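Local coordinates for protein isocitrate dehydrogenase [NAD] subunit 2, mitochondrial (Saccharomyces cerevisiae, PDB 3BLX) that catalyses the NAD+-dependent oxidative decarboxylation of isocitrate to 2-oxoglutarate in the citric acid cycle and also binds the 5'-untranslated leaders of mitochondrial mRNAs, at residues Leu159-Arg162 against Asp163-Glu166; Val74-Ile77 against Thr78-Val82; Ser301-Met304 against Met305-Met309; Ile36-Ser39 against Val40-Phe44. One frame throughout, in Å; residues are numbered along the deposited sequence.

Interaction 1. Residues Leu159-Arg162 against Asp163-Glu166; sequences LITR and DASE
Thr161 ends strand 153-161 and is the N-cap of helix 162-178, meeting Ala164 and Ser165 at the strand-to-helix turn. The capping bond runs from Ala164 N to Thr161 OG1, 3.2 Å long and nearly straight (163° at the hydrogen). A chi1 of 66° sets that hydroxyl between its own backbone N and carbonyl carbon, facing the first helical turn. The same hydroxyl is also hydrogen-bonded to Glu139 OE1 of a nearby loop. With an alanine here, the amide of Ala164 is likely to lose its cap and the Glu139 carboxylate a hydrogen-bond partner.

Glu166 N reaches Arg162 O at 2.8 Å, continuing the helical pattern that Ser165 N to Thr161 O opens. The charged ends do not pair: Arg162 NE stays 4.9 Å from Glu166 OE1, and the Glu166 carboxylate instead forms a salt bridge with Arg170.

Van der Waals contact is slight: the CD1 methyl of Ile160 lies 4.0 Å from Ser165 OG. Leu159, Ile160 and Thr161 pair antiparallel with a strand of a neighbouring subunit 1, so the helix begins directly after residues that pair across the interface. Thr161 O takes two donors from opposite faces of its plane, Ser165 N at 3.2 Å and Ser165 OG at 3.1 Å.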
ATOM      1  N   LEU B 159     -34.363 -13.399   5.139  1.00 31.63           N
ATOM      2  CA  LEU B 159     -35.676 -13.700   4.613  1.00 37.95           C
ATOM      3  C   LEU B 159     -36.650 -13.961   5.735  1.00 37.32           C
ATOM      4  O   LEU B 159     -36.301 -14.592   6.740  1.00 37.87           O
ATOM      5  CB  LEU B 159     -35.592 -14.970   3.785  1.00 47.14           C
ATOM      6  CG  LEU B 159     -36.301 -14.882   2.459  1.00 46.46           C
ATOM      7  CD1 LEU B 159     -35.637 -13.821   1.654  1.00 40.89           C
ATOM      8  CD2 LEU B 159     -36.165 -16.204   1.782  1.00 60.70           C
ATOM      9  N   ILE B 160     -37.873 -13.483   5.557  1.00 32.84           N
ATOM     10  CA  ILE B 160     -38.984 -13.886   6.428  1.00 50.98           C
ATOM     11  C   ILE B 160     -40.229 -14.218   5.583  1.00 24.71           C
ATOM     12  O   ILE B 160     -40.554 -13.490   4.661  1.00 38.06           O
ATOM     13  CB  ILE B 160     -39.278 -12.826   7.536  1.00 30.80           C
ATOM     14  CG1 ILE B 160     -39.990 -13.454   8.715  1.00 48.01           C
ATOM     15  CG2 ILE B 160     -40.137 -11.715   7.028  1.00 33.62           C
ATOM     16  CD1 ILE B 160     -40.551 -12.423   9.672  1.00 51.93           C
ATOM     17  N   THR B 161     -40.902 -15.328   5.867  1.00 30.91           N
ATOM     18  CA  THR B 161     -42.072 -15.729   5.067  1.00 40.54           C
ATOM     19  C   THR B 161     -43.327 -15.858   5.905  1.00 36.08           C
ATOM     20  O   THR B 161     -43.251 -16.191   7.082  1.00 32.83           O
ATOM     21  CB  THR B 161     -41.884 -17.076   4.311  1.00 38.51           C
ATOM     22  OG1 THR B 161     -41.784 -18.161   5.246  1.00 47.21           O
ATOM     23  CG2 THR B 161     -40.664 -17.054   3.397  1.00 28.74           C
ATOM     24  N   ARG B 162     -44.473 -15.598   5.275  1.00 46.61           N
ATOM     25  CA  ARG B 162     -45.785 -15.782   5.890  1.00 43.98           C
ATOM     26  C   ARG B 162     -45.941 -17.225   6.383  1.00 46.02           C
ATOM     27  O   ARG B 162     -46.315 -17.442   7.529  1.00 41.70           O
ATOM     28  CB  ARG B 162     -46.900 -15.389   4.907  1.00 45.95           C
ATOM     29  CG  ARG B 162     -48.194 -16.169   5.071  1.00 62.99           C
ATOM     30  CD  ARG B 162     -49.363 -15.501   4.359  1.00 69.61           C
ATOM     31  NE  ARG B 162     -50.027 -14.487   5.181  1.00 75.82           N
ATOM     32  CZ  ARG B 162     -49.653 -13.209   5.234  1.00 98.30           C
ATOM     33  NH1 ARG B 162     -48.612 -12.794   4.517  1.00 88.57           N
ATOM     34  NH2 ARG B 162     -50.310 -12.347   6.004  1.00 68.41           N
ATOM     35  N   ASP B 163     -45.608 -18.207   5.548  1.00 45.42           N
ATOM     36  CA  ASP B 163     -45.759 -19.617   5.935  1.00 36.11           C
ATOM     37  C   ASP B 163     -45.035 -19.966   7.237  1.00 42.65           C
ATOM     38  O   ASP B 163     -45.629 -20.511   8.155  1.00 54.93           O
ATOM     39  CB  ASP B 163     -45.296 -20.552   4.815  1.00 59.54           C
ATOM     40  CG  ASP B 163     -46.258 -20.592   3.628  1.00 83.67           C
ATOM     41  OD1 ASP B 163     -47.369 -20.016   3.730  1.00 61.83           O
ATOM     42  OD2 ASP B 163     -45.897 -21.210   2.594  1.00 74.82           O
ATOM     43  N   ALA B 164     -43.754 -19.661   7.317  1.00 40.30           N
ATOM     44  CA  ALA B 164     -42.974 -20.067   8.473  1.00 38.02           C
ATOM     45  C   ALA B 164     -43.455 -19.355   9.719  1.00 44.40           C
ATOM     46  O   ALA B 164     -43.349 -19.895  10.819  1.00 34.67           O
ATOM     47  CB  ALA B 164     -41.493 -19.792   8.248  1.00 29.61           C
ATOM     48  N   SER B 165     -43.960 -18.138   9.534  1.00 28.00           N
ATOM     49  CA  SER B 165     -44.478 -17.330  10.632  1.00 33.63           C
ATOM     50  C   SER B 165     -45.844 -17.845  11.154  1.00 44.54           C
ATOM     51  O   SER B 165     -46.066 -17.906  12.356  1.00 27.55           O
ATOM     52  CB  SER B 165     -44.593 -15.862  10.194  1.00 28.62           C
ATOM     53  OG  SER B 165     -43.320 -15.271  10.085  1.00 38.89           O
ATOM     54  N   GLU B 166     -46.750 -18.191  10.241  1.00 44.05           N
ATOM     55  CA  GLU B 166     -48.045 -18.765  10.580  1.00 48.04           C
ATOM     56  C   GLU B 166     -47.793 -20.205  10.887  1.00 54.99           C
ATOM     57  O   GLU B 166     -48.108 -21.084  10.091  1.00 84.46           O
ATOM     58  CB  GLU B 166     -48.997 -18.654   9.387  1.00 59.01           C
ATOM     59  CG  GLU B 166     -50.300 -19.451   9.491  1.00 80.40           C
ATOM     60  CD  GLU B 166     -50.984 -19.678   8.128  1.00118.45           C
ATOM     61  OE1 GLU B 166     -50.637 -18.979   7.135  1.00 94.37           O
ATOM     62  OE2 GLU B 166     -51.878 -20.563   8.063  1.00101.71           O
TER

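Interaction 2. Residues Val74-Ile77 against Thr78-Val82; sequences VQSI and TKNLV
Thr78 lies beside Val74 one helical turn on, the two side chains pointing the same way, and its atoms can be followed outward from the backbone. Thr78 CB sits 3.3 Å from Val74 O. From there OG1 lies anti to the carbonyl carbon (chi1 -59°), which folds the hydroxyl back along the helix until OG1 is 2.7 Å from Val74 O, the acceptor of its hydrogen bond. The same oxygen also accepts the backbone bond from Thr78 N, at 2.9 Å. The two donors approach differently: the amide comes nearly along the line of the C=O bond, whereas the hydroxyl stands above the carbonyl plane, 44° out of it. Thr78 OG1 also lies 3.9 Å from Val74 CG1. A valine in its place would probably cost Val74 O its second donor and leave a methyl crowded against that carbonyl.

This is the last part of helix 71-80, which runs into strand 82-85 at one edge, within this chain, of the large mixed sheet. The helix stops at Leu81, whose phi of 73° leaves helical territory although Leu81 N still bonds Ile77 O at 2.9 Å.

On another side of the helix, Asn80 lays its amide over the preceding turn, with CG 3.1 Å from Ser76 O. The polar ends of Ser76 and Asn80 turn to common partners: both Ser76 OG and Asn80 ND2 are hydrogen-bonded to Ser25 OG, and Asn80 ND2 is bonded to Glu54 OE1 as well.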
ATOM      1  N   VAL B  74     -30.752 -40.763  12.034  1.00 70.44           N
ATOM      2  CA  VAL B  74     -31.916 -40.295  11.274  1.00 68.24           C
ATOM      3  C   VAL B  74     -33.099 -41.273  11.380  1.00 79.26           C
ATOM      4  O   VAL B  74     -34.206 -40.879  11.750  1.00 72.03           O
ATOM      5  CB  VAL B  74     -31.578 -40.052   9.774  1.00 76.18           C
ATOM      6  CG1 VAL B  74     -32.830 -39.653   8.991  1.00 58.91           C
ATOM      7  CG2 VAL B  74     -30.496 -38.997   9.626  1.00 71.72           C
ATOM      8  N   GLN B  75     -32.853 -42.543  11.060  1.00 83.24           N
ATOM      9  CA  GLN B  75     -33.898 -43.565  11.072  1.00 78.18           C
ATOM     10  C   GLN B  75     -34.458 -43.777  12.470  1.00 71.85           C
ATOM     11  O   GLN B  75     -35.670 -43.887  12.662  1.00 64.53           O
ATOM     12  CB  GLN B  75     -33.358 -44.884  10.521  1.00 75.75           C
ATOM     13  CG  GLN B  75     -32.816 -44.770   9.112  1.00 91.55           C
ATOM     14  CD  GLN B  75     -33.816 -44.139   8.164  1.00106.26           C
ATOM     15  OE1 GLN B  75     -35.039 -44.306   8.315  1.00 81.03           O
ATOM     16  NE2 GLN B  75     -33.305 -43.404   7.175  1.00 93.90           N
ATOM     17  N   SER B  76     -33.561 -43.832  13.444  1.00 59.15           N
ATOM     18  CA  SER B  76     -33.949 -43.993  14.834  1.00 66.09           C
ATOM     19  C   SER B  76     -34.911 -42.901  15.326  1.00 79.71           C
ATOM     20  O   SER B  76     -35.915 -43.188  15.975  1.00 72.94           O
ATOM     21  CB  SER B  76     -32.698 -44.012  15.706  1.00 73.26           C
ATOM     22  OG  SER B  76     -33.046 -43.958  17.075  1.00 82.31           O
ATOM     23  N   ILE B  77     -34.594 -41.647  15.020  1.00 87.12           N
ATOM     24  CA  ILE B  77     -35.366 -40.515  15.512  1.00 64.11           C
ATOM     25  C   ILE B  77     -36.627 -40.321  14.686  1.00 64.57           C
ATOM     26  O   ILE B  77     -37.659 -39.974  15.231  1.00 62.84           O
ATOM     27  CB  ILE B  77     -34.526 -39.225  15.514  1.00 65.94           C
ATOM     28  CG1 ILE B  77     -33.297 -39.407  16.390  1.00 55.74           C
ATOM     29  CG2 ILE B  77     -35.322 -38.080  16.038  1.00 59.39           C
ATOM     30  CD1 ILE B  77     -32.400 -38.231  16.392  1.00 55.39           C
ATOM     31  N   THR B  78     -36.549 -40.554  13.375  1.00 63.90           N
ATOM     32  CA  THR B  78     -37.725 -40.442  12.508  1.00 64.51           C
ATOM     33  C   THR B  78     -38.792 -41.443  12.937  1.00 80.06           C
ATOM     34  O   THR B  78     -39.999 -41.202  12.804  1.00 67.74           O
ATOM     35  CB  THR B  78     -37.384 -40.708  11.027  1.00 69.07           C
ATOM     36  OG1 THR B  78     -36.388 -39.780  10.581  1.00 68.49           O
ATOM     37  CG2 THR B  78     -38.634 -40.575  10.155  1.00 61.13           C
ATOM     38  N   LYS B  79     -38.329 -42.574  13.453  1.00 83.64           N
ATOM     39  CA  LYS B  79     -39.216 -43.643  13.873  1.00 78.47           C
ATOM     40  C   LYS B  79     -39.815 -43.374  15.244  1.00 79.10           C
ATOM     41  O   LYS B  79     -41.008 -43.566  15.442  1.00 67.08           O
ATOM     42  CB  LYS B  79     -38.466 -44.972  13.909  1.00 90.47           C
ATOM     43  CG  LYS B  79     -39.297 -46.139  14.457  1.00 93.00           C
ATOM     44  CD  LYS B  79     -38.427 -47.131  15.238  1.00 88.34           C
ATOM     45  CE  LYS B  79     -37.135 -47.467  14.486  1.00101.13           C
ATOM     46  NZ  LYS B  79     -36.092 -48.040  15.394  1.00 99.97           N
ATOM     47  N   ASN B  80     -38.982 -42.948  16.189  1.00 77.08           N
ATOM     48  CA  ASN B  80     -39.426 -42.733  17.566  1.00 74.19           C
ATOM     49  C   ASN B  80     -40.232 -41.449  17.758  1.00 76.71           C
ATOM     50  O   ASN B  80     -41.066 -41.362  18.664  1.00 68.32           O
ATOM     51  CB  ASN B  80     -38.233 -42.728  18.512  1.00 75.25           C
ATOM     52  CG  ASN B  80     -37.518 -44.051  18.542  1.00 87.79           C
ATOM     53  OD1 ASN B  80     -38.049 -45.067  18.099  1.00 94.70           O
ATOM     54  ND2 ASN B  80     -36.301 -44.049  19.063  1.00 88.45           N
ATOM     55  N   LEU B  81     -39.967 -40.460  16.904  1.00 73.84           N
ATOM     56  CA  LEU B  81     -40.680 -39.175  16.903  1.00 65.81           C
ATOM     57  C   LEU B  81     -40.298 -38.263  18.079  1.00 63.60           C
ATOM     58  O   LEU B  81     -40.771 -37.121  18.169  1.00 50.27           O
ATOM     59  CB  LEU B  81     -42.200 -39.376  16.851  1.00 66.61           C
ATOM     60  CG  LEU B  81     -42.800 -40.119  15.654  1.00 70.90           C
ATOM     61  CD1 LEU B  81     -44.313 -40.014  15.685  1.00 68.14           C
ATOM     62  CD2 LEU B  81     -42.255 -39.607  14.320  1.00 57.93           C
ATOM     63  N   VAL B  82     -39.449 -38.775  18.970  1.00 47.90           N
ATOM     64  CA  VAL B  82     -38.955 -38.001  20.100  1.00 42.04           C
ATOM     65  C   VAL B  82     -37.500 -38.321  20.388  1.00 58.28           C
ATOM     66  O   VAL B  82     -37.071 -39.460  20.205  1.00 70.22           O
ATOM     67  CB  VAL B  82     -39.779 -38.261  21.355  1.00 54.15           C
ATOM     68  CG1 VAL B  82     -39.082 -37.718  22.566  1.00 49.99           C
ATOM     69  CG2 VAL B  82     -41.114 -37.606  21.218  1.00 70.75           C
TER

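Interaction 3. Residues Ser301-Met304 against Met305-Met309; sequences SSVM and MLNHM
Leu306 and Ser302 mark the close-fitting part of this turn of helix 296-309. Leu306 N points at Ser302 O over 2.7 Å with an angle of 175° at the hydrogen, and the side chain then passes the same carbonyl, CD2 lying 3.7 Å from Ser302 O. Beside it, Met305 CB comes within 3.3 Å of Ser302 O. Here the helix is enclosed: Leu306 faces Ala315 and Ile318 of helix 312-326, Ser302 meets helix 33-45, and Met305 rests on strand 82-85. It is thus a core helix of the isocitrate and isopropylmalate dehydrogenase fold.

The side bearing Met304 and Asn307 is partly exposed. Val303 and Asn307 lie side by side there, the CG1 branch of the valine 3.7 Å from Asn307 ND2; CG1 stands anti to the backbone N (chi1 -178°), which directs it along the helix toward the amide. Loosening appears in the backbone at the helix end. His308 N reaches Met304 O at 3.1 Å but with a hydrogen angle of only 123°, a weak bond, while His308 N to Met305 O (2.9 Å) and Met309 N to Leu306 O (2.7 Å) span three residues in the manner of a 3-10 turn.

The side chain of Met304 is about 7 Å from that of Arg114, a probable substrate-binding residue. Chemically, the buried polar groups are paid for by backbone acceptors: Ser301 OG bonds Ala297 O, Ser302 OG bonds Leu298 O and His308 NE2 bonds Gly9 O, which implies that these groups are satisfied within the core.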
ATOM      1  N   SER B 301     -35.759 -30.787  30.801  1.00 39.95           N
ATOM      2  CA  SER B 301     -36.111 -31.006  29.402  1.00 45.47           C
ATOM      3  C   SER B 301     -36.831 -32.329  29.298  1.00 47.80           C
ATOM      4  O   SER B 301     -37.627 -32.538  28.390  1.00 48.85           O
ATOM      5  CB  SER B 301     -34.876 -31.022  28.492  1.00 50.73           C
ATOM      6  OG  SER B 301     -34.066 -29.874  28.668  1.00 40.11           O
ATOM      7  N   SER B 302     -36.526 -33.229  30.233  1.00 56.45           N
ATOM      8  CA  SER B 302     -37.201 -34.524  30.329  1.00 60.77           C
ATOM      9  C   SER B 302     -38.664 -34.279  30.642  1.00 57.30           C
ATOM     10  O   SER B 302     -39.555 -34.860  30.024  1.00 42.00           O
ATOM     11  CB  SER B 302     -36.605 -35.373  31.452  1.00 46.42           C
ATOM     12  OG  SER B 302     -35.205 -35.270  31.490  1.00 68.15           O
ATOM     13  N   VAL B 303     -38.895 -33.414  31.622  1.00 33.89           N
ATOM     14  CA  VAL B 303     -40.237 -32.999  31.958  1.00 51.98           C
ATOM     15  C   VAL B 303     -40.974 -32.493  30.732  1.00 58.12           C
ATOM     16  O   VAL B 303     -42.091 -32.922  30.456  1.00 62.20           O
ATOM     17  CB  VAL B 303     -40.225 -31.877  32.983  1.00 51.00           C
ATOM     18  CG1 VAL B 303     -41.627 -31.511  33.342  1.00 48.21           C
ATOM     19  CG2 VAL B 303     -39.462 -32.305  34.195  1.00 49.50           C
ATOM     20  N   MET B 304     -40.354 -31.571  30.001  1.00 49.44           N
ATOM     21  CA  MET B 304     -40.977 -31.023  28.804  1.00 56.78           C
ATOM     22  C   MET B 304     -41.288 -32.117  27.794  1.00 46.23           C
ATOM     23  O   MET B 304     -42.304 -32.067  27.104  1.00 44.51           O
ATOM     24  CB  MET B 304     -40.079 -29.977  28.143  1.00 53.59           C
ATOM     25  CG  MET B 304     -39.803 -28.729  28.958  1.00 55.96           C
ATOM     26  SD  MET B 304     -38.867 -27.480  28.010  1.00 46.13           S
ATOM     27  CE  MET B 304     -40.175 -26.892  26.944  1.00 52.92           C
ATOM     28  N   MET B 305     -40.394 -33.096  27.705  1.00 49.93           N
ATOM     29  CA  MET B 305     -40.569 -34.228  26.801  1.00 53.67           C
ATOM     30  C   MET B 305     -41.740 -35.122  27.245  1.00 72.69           C
ATOM     31  O   MET B 305     -42.617 -35.467  26.443  1.00 65.49           O
ATOM     32  CB  MET B 305     -39.277 -35.030  26.708  1.00 44.97           C
ATOM     33  CG  MET B 305     -39.323 -36.129  25.675  1.00 49.85           C
ATOM     34  SD  MET B 305     -37.882 -37.181  25.697  1.00 53.23           S
ATOM     35  CE  MET B 305     -37.814 -37.683  27.427  1.00 69.32           C
ATOM     36  N   LEU B 306     -41.758 -35.488  28.525  1.00 73.46           N
ATOM     37  CA  LEU B 306     -42.874 -36.247  29.094  1.00 64.13           C
ATOM     38  C   LEU B 306     -44.190 -35.565  28.740  1.00 63.09           C
ATOM     39  O   LEU B 306     -45.041 -36.147  28.068  1.00 58.49           O
ATOM     40  CB  LEU B 306     -42.714 -36.375  30.615  1.00 59.73           C
ATOM     41  CG  LEU B 306     -42.054 -37.633  31.223  1.00 63.39           C
ATOM     42  CD1 LEU B 306     -41.307 -38.481  30.209  1.00 49.86           C
ATOM     43  CD2 LEU B 306     -41.148 -37.265  32.400  1.00 47.13           C
ATOM     44  N   ASN B 307     -44.332 -34.316  29.173  1.00 59.48           N
ATOM     45  CA  ASN B 307     -45.515 -33.516  28.866  1.00 61.81           C
ATOM     46  C   ASN B 307     -45.874 -33.485  27.387  1.00 65.57           C
ATOM     47  O   ASN B 307     -47.025 -33.299  27.032  1.00 70.82           O
ATOM     48  CB  ASN B 307     -45.358 -32.083  29.375  1.00 50.99           C
ATOM     49  CG  ASN B 307     -45.647 -31.955  30.854  1.00 71.70           C
ATOM     50  OD1 ASN B 307     -46.620 -32.518  31.356  1.00 80.84           O
ATOM     51  ND2 ASN B 307     -44.803 -31.211  31.565  1.00 66.03           N
ATOM     52  N   HIS B 308     -44.894 -33.648  26.518  1.00 59.73           N
ATOM     53  CA  HIS B 308     -45.174 -33.588  25.091  1.00 74.05           C
ATOM     54  C   HIS B 308     -45.716 -34.944  24.639  1.00 79.87           C
ATOM     55  O   HIS B 308     -46.407 -35.055  23.608  1.00 71.42           O
ATOM     56  CB  HIS B 308     -43.915 -33.158  24.314  1.00 57.11           C
ATOM     57  CG  HIS B 308     -44.053 -33.245  22.823  1.00 59.84           C
ATOM     58  ND1 HIS B 308     -43.284 -34.094  22.054  1.00 62.23           N
ATOM     59  CD2 HIS B 308     -44.866 -32.597  21.961  1.00 71.27           C
ATOM     60  CE1 HIS B 308     -43.616 -33.966  20.782  1.00 47.70           C
ATOM     61  NE2 HIS B 308     -44.576 -33.063  20.699  1.00 74.30           N
ATOM     62  N   MET B 309     -45.416 -35.961  25.447  1.00 77.99           N
ATOM     63  CA  MET B 309     -45.788 -37.335  25.146  1.00 81.66           C
ATOM     64  C   MET B 309     -47.130 -37.706  25.776  1.00 92.46           C
ATOM     65  O   MET B 309     -47.818 -38.608  25.298  1.00 93.97           O
ATOM     66  CB  MET B 309     -44.682 -38.302  25.588  1.00 69.84           C
ATOM     67  CG  MET B 309     -43.478 -38.312  24.660  1.00 72.37           C
ATOM     68  SD  MET B 309     -42.205 -39.501  25.109  1.00 85.08           S
ATOM     69  CE  MET B 309     -41.921 -39.035  26.802  1.00 63.47           C
TER

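Interaction 4. Residues Ile36-Ser39 against Val40-Phe44; sequences ISKS and VKKIF
With chi1 at -63°, Lys41 sends CG away from its own carbonyl carbon and back over the preceding turn, where CG lies 3.4 Å from Ser37 O before the extended chain leads outward. Its NZ ends in a salt bridge with Glu28 and a cation-pi contact with Phe26, so the charge is held beyond the helix. Lys38 and Lys42 meet differently: Lys38 leaves with CG opposite its backbone N, bends at chi4, and crosses the straight chain of Lys42 at a slant. Their like-charged ends come near each other at the exposed surface, where crystal neighbours also touch both lysines, so the exact placing of the two ammonium groups is doubtful.

On the buried side hydrocarbon branches lie against backbone carbonyls and an aromatic ring. Val40 divides its branches, CG2 standing 3.3 Å from Ile36 O while CG1 lies 4.0 Å above the ring plane of Phe44, offset toward the rim. Ile43 places CG1 3.1 Å from Ser39 O, with CD1 reaching the Ser39 hydroxyl oxygen OG at 4.1 Å.

The backbone bonds are uneven. Lys42 N meets Lys38 O at 3.1 Å, and Lys41 N meets Ser37 O at 3.2 Å; Val40 N is shared weakly between Ile36 O and Ser37 O.

Ser39 and Ile43 pack on helix 343-352, and the Phe44 ring meets Trp53. Exposed Lys38 and Lys42 on one side and buried Val40, Ile43 and Phe44 on the other give helix 33-45 an amphipathic character, as the crossover helix of the beta-alpha-beta unit formed with strands 22-23 and 51-52.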
ATOM      1  N   ILE B  36     -24.576 -36.877  32.825  1.00 68.86           N
ATOM      2  CA  ILE B  36     -25.865 -36.235  32.990  1.00 61.11           C
ATOM      3  C   ILE B  36     -26.967 -37.099  32.398  1.00 52.95           C
ATOM      4  O   ILE B  36     -28.082 -37.113  32.883  1.00 48.94           O
ATOM      5  CB  ILE B  36     -25.852 -34.848  32.361  1.00 66.14           C
ATOM      6  CG1 ILE B  36     -25.141 -33.882  33.289  1.00 58.60           C
ATOM      7  CG2 ILE B  36     -27.241 -34.347  32.100  1.00 75.09           C
ATOM      8  CD1 ILE B  36     -25.178 -32.471  32.773  1.00 94.12           C
ATOM      9  N   SER B  37     -26.647 -37.829  31.343  1.00 63.77           N
ATOM     10  CA  SER B  37     -27.623 -38.739  30.760  1.00 66.29           C
ATOM     11  C   SER B  37     -27.847 -39.902  31.702  1.00 81.81           C
ATOM     12  O   SER B  37     -28.955 -40.422  31.818  1.00 74.47           O
ATOM     13  CB  SER B  37     -27.134 -39.259  29.409  1.00 77.86           C
ATOM     14  OG  SER B  37     -26.901 -38.196  28.501  1.00 71.48           O
ATOM     15  N   LYS B  38     -26.776 -40.312  32.378  1.00 95.51           N
ATOM     16  CA  LYS B  38     -26.836 -41.451  33.290  1.00 84.79           C
ATOM     17  C   LYS B  38     -27.840 -41.120  34.364  1.00 77.90           C
ATOM     18  O   LYS B  38     -28.683 -41.939  34.698  1.00 70.60           O
ATOM     19  CB  LYS B  38     -25.463 -41.724  33.908  1.00 84.62           C
ATOM     20  CG  LYS B  38     -25.318 -43.058  34.637  1.00 66.54           C
ATOM     21  CD  LYS B  38     -23.847 -43.434  34.721  1.00 81.17           C
ATOM     22  CE  LYS B  38     -23.656 -44.761  35.400  1.00 69.30           C
ATOM     23  NZ  LYS B  38     -23.333 -44.650  36.838  1.00 82.52           N
ATOM     24  N   SER B  39     -27.748 -39.897  34.879  1.00 77.40           N
ATOM     25  CA  SER B  39     -28.645 -39.423  35.922  1.00 72.31           C
ATOM     26  C   SER B  39     -30.104 -39.374  35.490  1.00 71.64           C
ATOM     27  O   SER B  39     -31.003 -39.510  36.314  1.00 60.29           O
ATOM     28  CB  SER B  39     -28.238 -38.034  36.379  1.00 61.32           C
ATOM     29  OG  SER B  39     -29.337 -37.433  37.018  1.00 37.32           O
ATOM     30  N   VAL B  40     -30.349 -39.162  34.204  1.00 72.73           N
ATOM     31  CA  VAL B  40     -31.724 -39.077  33.743  1.00 79.45           C
ATOM     32  C   VAL B  40     -32.343 -40.459  33.675  1.00 71.78           C
ATOM     33  O   VAL B  40     -33.516 -40.626  33.948  1.00 74.65           O
ATOM     34  CB  VAL B  40     -31.842 -38.399  32.377  1.00 77.22           C
ATOM     35  CG1 VAL B  40     -33.283 -38.496  31.859  1.00 54.27           C
ATOM     36  CG2 VAL B  40     -31.380 -36.957  32.470  1.00 66.36           C
ATOM     37  N   LYS B  41     -31.537 -41.448  33.316  1.00 78.21           N
ATOM     38  CA  LYS B  41     -32.006 -42.820  33.206  1.00 76.43           C
ATOM     39  C   LYS B  41     -32.315 -43.423  34.589  1.00 84.92           C
ATOM     40  O   LYS B  41     -33.306 -44.140  34.761  1.00 68.14           O
ATOM     41  CB  LYS B  41     -30.968 -43.662  32.450  1.00 75.66           C
ATOM     42  CG  LYS B  41     -30.741 -43.226  31.006  1.00 56.84           C
ATOM     43  CD  LYS B  41     -29.564 -43.959  30.355  1.00 77.42           C
ATOM     44  CE  LYS B  41     -29.539 -43.708  28.850  1.00 84.59           C
ATOM     45  NZ  LYS B  41     -28.743 -44.699  28.088  1.00 65.71           N
ATOM     46  N   LYS B  42     -31.474 -43.106  35.573  1.00 83.35           N
ATOM     47  CA  LYS B  42     -31.641 -43.593  36.944  1.00 73.34           C
ATOM     48  C   LYS B  42     -32.872 -43.009  37.646  1.00 89.02           C
ATOM     49  O   LYS B  42     -33.402 -43.599  38.591  1.00 85.41           O
ATOM     50  CB  LYS B  42     -30.388 -43.291  37.781  1.00 69.51           C
ATOM     51  CG  LYS B  42     -29.146 -44.101  37.404  1.00 95.67           C
ATOM     52  CD  LYS B  42     -27.991 -43.882  38.397  1.00 91.41           C
ATOM     53  CE  LYS B  42     -26.778 -44.728  38.032  1.00 93.44           C
ATOM     54  NZ  LYS B  42     -25.673 -44.552  39.015  1.00 80.76           N
ATOM     55  N   ILE B  43     -33.307 -41.837  37.192  1.00 89.36           N
ATOM     56  CA  ILE B  43     -34.477 -41.172  37.751  1.00 66.97           C
ATOM     57  C   ILE B  43     -35.717 -41.543  36.952  1.00 77.76           C
ATOM     58  O   ILE B  43     -36.836 -41.407  37.427  1.00 74.73           O
ATOM     59  CB  ILE B  43     -34.291 -39.651  37.752  1.00 59.07           C
ATOM     60  CG1 ILE B  43     -33.076 -39.272  38.593  1.00 75.23           C
ATOM     61  CG2 ILE B  43     -35.496 -38.949  38.296  1.00 47.71           C
ATOM     62  CD1 ILE B  43     -32.982 -37.787  38.882  1.00 58.03           C
ATOM     63  N   PHE B  44     -35.518 -42.026  35.733  1.00 80.08           N
ATOM     64  CA  PHE B  44     -36.634 -42.448  34.898  1.00 88.32           C
ATOM     65  C   PHE B  44     -36.978 -43.901  35.215  1.00 98.83           C
ATOM     66  O   PHE B  44     -38.142 -44.308  35.144  1.00 92.84           O
ATOM     67  CB  PHE B  44     -36.313 -42.256  33.403  1.00 94.91           C
ATOM     68  CG  PHE B  44     -36.903 -40.990  32.801  1.00 84.16           C
ATOM     69  CD1 PHE B  44     -36.806 -39.772  33.458  1.00 77.88           C
ATOM     70  CD2 PHE B  44     -37.539 -41.020  31.571  1.00 86.13           C
ATOM     71  CE1 PHE B  44     -37.343 -38.621  32.907  1.00 46.26           C
ATOM     72  CE2 PHE B  44     -38.073 -39.867  31.022  1.00 63.77           C
ATOM     73  CZ  PHE B  44     -37.975 -38.673  31.696  1.00 53.34           C
TER

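How the interactions relate
Along the chain the order is interaction 4, interaction 2, interaction 1, interaction 3. Interactions 3 and 4 have centres 14 Å apart and join helices 296-309 and 33-45: Leu306 CD2 lies 3.5 Å from Phe44 CZ. Interaction 3 also touches interaction 2, whose centre is 16 Å away, through Val82 CG1 and Met305 SD at 3.4 Å, so helix 296-309 bridges helix 33-45 and the start of strand 82-85, an edge of the mixed sheet. Interactions 2 and 4 do not touch each other; interaction 3 links them. Interaction 1 stands apart, its centre 38 Å from that of interaction 4 across the middle of the chain, and lies where the chain pairs with subunit 1.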